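Local coordinates for protein glycosyl hydrolase family 26 (Bacteroides ovatus, PDB 4ZXO) that probably hydrolyses beta-1,4-mannosidic linkages in galactomannan, as a family GH26 beta-mannanase, at residues 243-248 and 283-288. Numbering follows the deposited sequence.
Sequences QYIKQL and TGTLLP
Over segments 243-248 and 283-288 the helix axes are 8° from parallel and 10.7 Å apart at closest approach, with I245 facing T285 in register; 283-288 is irregular, with a wider pi-type turn and a kink at P288. Y244 points toward the other helix and meets both T285 and L286. Its CG is anti to the backbone N (chi1 176°), which sends the ring across the gap. There one ring edge meets the methyl of T285: Y244 CD2 lies 3.9 Å from T285 CG2, and the methyl sits near the ring plane, not over a face. Farther out, L286 CD1 packs 3.5 Å from Y244 OH; that hydroxyl is itself hydrogen-bonded to T271 OG1, so the buried phenol has a polar partner. Two looser apolar contacts add to this: I245 CG1 is 4.3 Å from T285 CG2, and L248 CD2 is 4.5 Å from L286 CD1. Between the segments the contact is apolar packing, but R241, at the start of the first helix, adds hydrogen bonds from NE to T285 OG1 and from NH2 to G284 O. Helices 241-262 and 281-290 are successive outer helices of the TIM barrel, linked through strand 266-271, while helix 321-328 covers L286 with F327.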
ATOM      1  N   GLN A 243       8.411  21.917  -2.213  1.00 15.38           N
ATOM      2  CA  GLN A 243       6.985  21.674  -2.161  1.00 17.27           C
ATOM      3  C   GLN A 243       6.738  20.316  -1.499  1.00 14.99           C
ATOM      4  O   GLN A 243       5.812  20.140  -0.695  1.00 14.44           O
ATOM      5  CB  GLN A 243       6.377  21.699  -3.568  1.00 23.03           C
ATOM      6  CG  GLN A 243       4.874  21.908  -3.554  1.00 28.84           C
ATOM      7  CD  GLN A 243       4.464  23.276  -2.981  1.00 33.55           C
ATOM      8  OE1 GLN A 243       5.233  24.246  -3.024  1.00 35.38           O
ATOM      9  NE2 GLN A 243       3.260  23.341  -2.416  1.00 35.44           N
ATOM     10  N   TYR A 244       7.545  19.327  -1.869  1.00 12.43           N
ATOM     11  CA  TYR A 244       7.419  17.995  -1.264  1.00 11.57           C
ATOM     12  C   TYR A 244       7.589  18.049   0.251  1.00 11.63           C
ATOM     13  O   TYR A 244       6.836  17.418   0.990  1.00 11.80           O
ATOM     14  CB  TYR A 244       8.449  17.061  -1.873  1.00 10.48           C
ATOM     15  CG  TYR A 244       8.519  15.664  -1.287  1.00  9.45           C
ATOM     16  CD1 TYR A 244       7.497  14.720  -1.470  1.00  9.27           C
ATOM     17  CD2 TYR A 244       9.639  15.261  -0.577  1.00  9.34           C
ATOM     18  CE1 TYR A 244       7.612  13.436  -0.955  1.00  9.59           C
ATOM     19  CE2 TYR A 244       9.767  13.967  -0.042  1.00  9.64           C
ATOM     20  CZ  TYR A 244       8.759  13.059  -0.269  1.00  8.95           C
ATOM     21  OH  TYR A 244       8.872  11.775   0.219  1.00 10.01           O
ATOM     22  N   ILE A 245       8.608  18.773   0.720  1.00 11.77           N
ATOM     23  CA  ILE A 245       8.839  18.861   2.156  1.00 13.00           C
ATOM     24  C   ILE A 245       7.626  19.505   2.827  1.00 13.12           C
ATOM     25  O   ILE A 245       7.160  19.000   3.827  1.00 13.28           O
ATOM     26  CB  ILE A 245      10.156  19.634   2.459  1.00 14.09           C
ATOM     27  CG1 ILE A 245      11.328  18.727   2.079  1.00 14.93           C
ATOM     28  CG2 ILE A 245      10.286  19.929   3.942  1.00 14.88           C
ATOM     29  CD1 ILE A 245      12.638  19.451   1.995  1.00 17.18           C
ATOM     30  N   LYS A 246       7.096  20.577   2.244  1.00 13.38           N
ATOM     31  CA  LYS A 246       5.907  21.238   2.794  1.00 13.97           C
ATOM     32  C   LYS A 246       4.695  20.277   2.785  1.00 13.12           C
ATOM     33  O   LYS A 246       3.993  20.112   3.776  1.00 13.80           O
ATOM     34  CB  LYS A 246       5.582  22.531   1.995  1.00 16.20           C
ATOM     35  CG  LYS A 246       4.253  23.201   2.340  1.00 20.45           C
ATOM     36  CD  LYS A 246       4.145  24.659   1.793  1.00 25.32           C
ATOM     37  CE  LYS A 246       2.787  25.355   2.213  1.00 28.11           C
ATOM     38  NZ  LYS A 246       2.741  26.912   2.214  1.00 29.54           N
ATOM     39  N   GLN A 247       4.432  19.684   1.633  1.00 11.77           N
ATOM     40  CA  GLN A 247       3.237  18.884   1.497  1.00 10.47           C
ATOM     41  C   GLN A 247       3.318  17.568   2.236  1.00 11.01           C
ATOM     42  O   GLN A 247       2.288  17.122   2.800  1.00 10.34           O
ATOM     43  CB  GLN A 247       2.974  18.604   0.041  1.00 12.87           C
ATOM     44  CG  GLN A 247       2.580  19.868  -0.726  1.00 14.49           C
ATOM     45  CD  GLN A 247       1.271  20.477  -0.221  1.00 17.38           C
ATOM     46  OE1 GLN A 247       0.385  19.756   0.222  1.00 18.13           O
ATOM     47  NE2 GLN A 247       1.150  21.822  -0.292  1.00 20.23           N
ATOM     48  N   LEU A 248       4.522  16.968   2.296  1.00 10.41           N
ATOM     49  CA  LEU A 248       4.642  15.736   3.088  1.00 10.33           C
ATOM     50  C   LEU A 248       4.510  16.051   4.581  1.00 10.17           C
ATOM     51  O   LEU A 248       3.823  15.332   5.308  1.00 10.86           O
ATOM     52  CB  LEU A 248       5.969  15.020   2.796  1.00 10.10           C
ATOM     53  CG  LEU A 248       6.084  13.639   3.444  1.00 10.44           C
ATOM     54  CD1 LEU A 248       4.886  12.670   3.059  1.00 10.59           C
ATOM     55  CD2 LEU A 248       7.471  13.059   3.175  1.00 12.32           C
ATOM     56  N   THR A 283      18.756  10.404   2.961  1.00 13.56           N
ATOM     57  CA  THR A 283      19.072  11.034   4.245  1.00 14.31           C
ATOM     58  C   THR A 283      18.886  12.512   4.240  1.00 14.57           C
ATOM     59  O   THR A 283      18.739  13.131   5.296  1.00 15.22           O
ATOM     60  CB  THR A 283      20.533  10.776   4.714  1.00 15.28           C
ATOM     61  OG1 THR A 283      21.475  11.352   3.778  1.00 17.93           O
ATOM     62  CG2 THR A 283      20.760   9.270   4.829  1.00 15.69           C
ATOM     63  N   GLY A 284      18.890  13.104   3.060  1.00 14.71           N
ATOM     64  CA  GLY A 284      18.836  14.549   3.014  1.00 15.18           C
ATOM     65  C   GLY A 284      17.461  15.137   2.835  1.00 15.93           C
ATOM     66  O   GLY A 284      17.247  16.294   3.136  1.00 17.16           O
ATOM     67  N   THR A 285      16.538  14.350   2.311  1.00 13.95           N
ATOM     68  CA  THR A 285      15.149  14.820   2.120  1.00 12.45           C
ATOM     69  C   THR A 285      14.139  13.923   2.838  1.00 11.38           C
ATOM     70  O   THR A 285      13.387  14.395   3.670  1.00 13.78           O
ATOM     71  CB  THR A 285      14.815  14.896   0.630  1.00 13.48           C
ATOM     72  OG1 THR A 285      15.705  15.836   0.027  1.00 14.35           O
ATOM     73  CG2 THR A 285      13.415  15.411   0.393  1.00 13.31           C
ATOM     74  N   LEU A 286      14.118  12.629   2.532  1.00 10.93           N
ATOM     75  CA  LEU A 286      13.056  11.787   3.088  1.00 10.57           C
ATOM     76  C   LEU A 286      13.164  11.592   4.615  1.00 11.79           C
ATOM     77  O   LEU A 286      12.194  11.814   5.379  1.00 11.99           O
ATOM     78  CB  LEU A 286      13.085  10.423   2.409  1.00 10.31           C
ATOM     79  CG  LEU A 286      11.997   9.465   2.881  1.00  9.97           C
ATOM     80  CD1 LEU A 286      10.575   9.886   2.560  1.00  9.83           C
ATOM     81  CD2 LEU A 286      12.184   8.038   2.346  1.00 11.07           C
ATOM     82  N   LEU A 287      14.320  11.136   5.073  1.00 11.35           N
ATOM     83  CA  LEU A 287      14.467  10.788   6.509  1.00 12.83           C
ATOM     84  C   LEU A 287      14.198  11.959   7.437  1.00 12.83           C
ATOM     85  O   LEU A 287      13.473  11.801   8.416  1.00 12.97           O
ATOM     86  CB  LEU A 287      15.850  10.209   6.752  1.00 14.33           C
ATOM     87  CG  LEU A 287      16.068   9.656   8.186  1.00 15.49           C
ATOM     88  CD1 LEU A 287      15.034   8.564   8.592  1.00 15.08           C
ATOM     89  CD2 LEU A 287      17.485   9.100   8.352  1.00 16.52           C
ATOM     90  N   PRO A 288      14.712  13.156   7.120  1.00 13.92           N
ATOM     91  CA  PRO A 288      14.428  14.240   8.092  1.00 14.68           C
ATOM     92  C   PRO A 288      12.966  14.591   8.213  1.00 14.29           C
ATOM     93  O   PRO A 288      12.564  15.081   9.270  1.00 15.98           O
ATOM     94  CB  PRO A 288      15.193  15.447   7.546  1.00 15.92           C
ATOM     95  CG  PRO A 288      16.328  14.838   6.722  1.00 15.40           C
ATOM     96  CD  PRO A 288      15.718  13.550   6.105  1.00 14.33           C
TER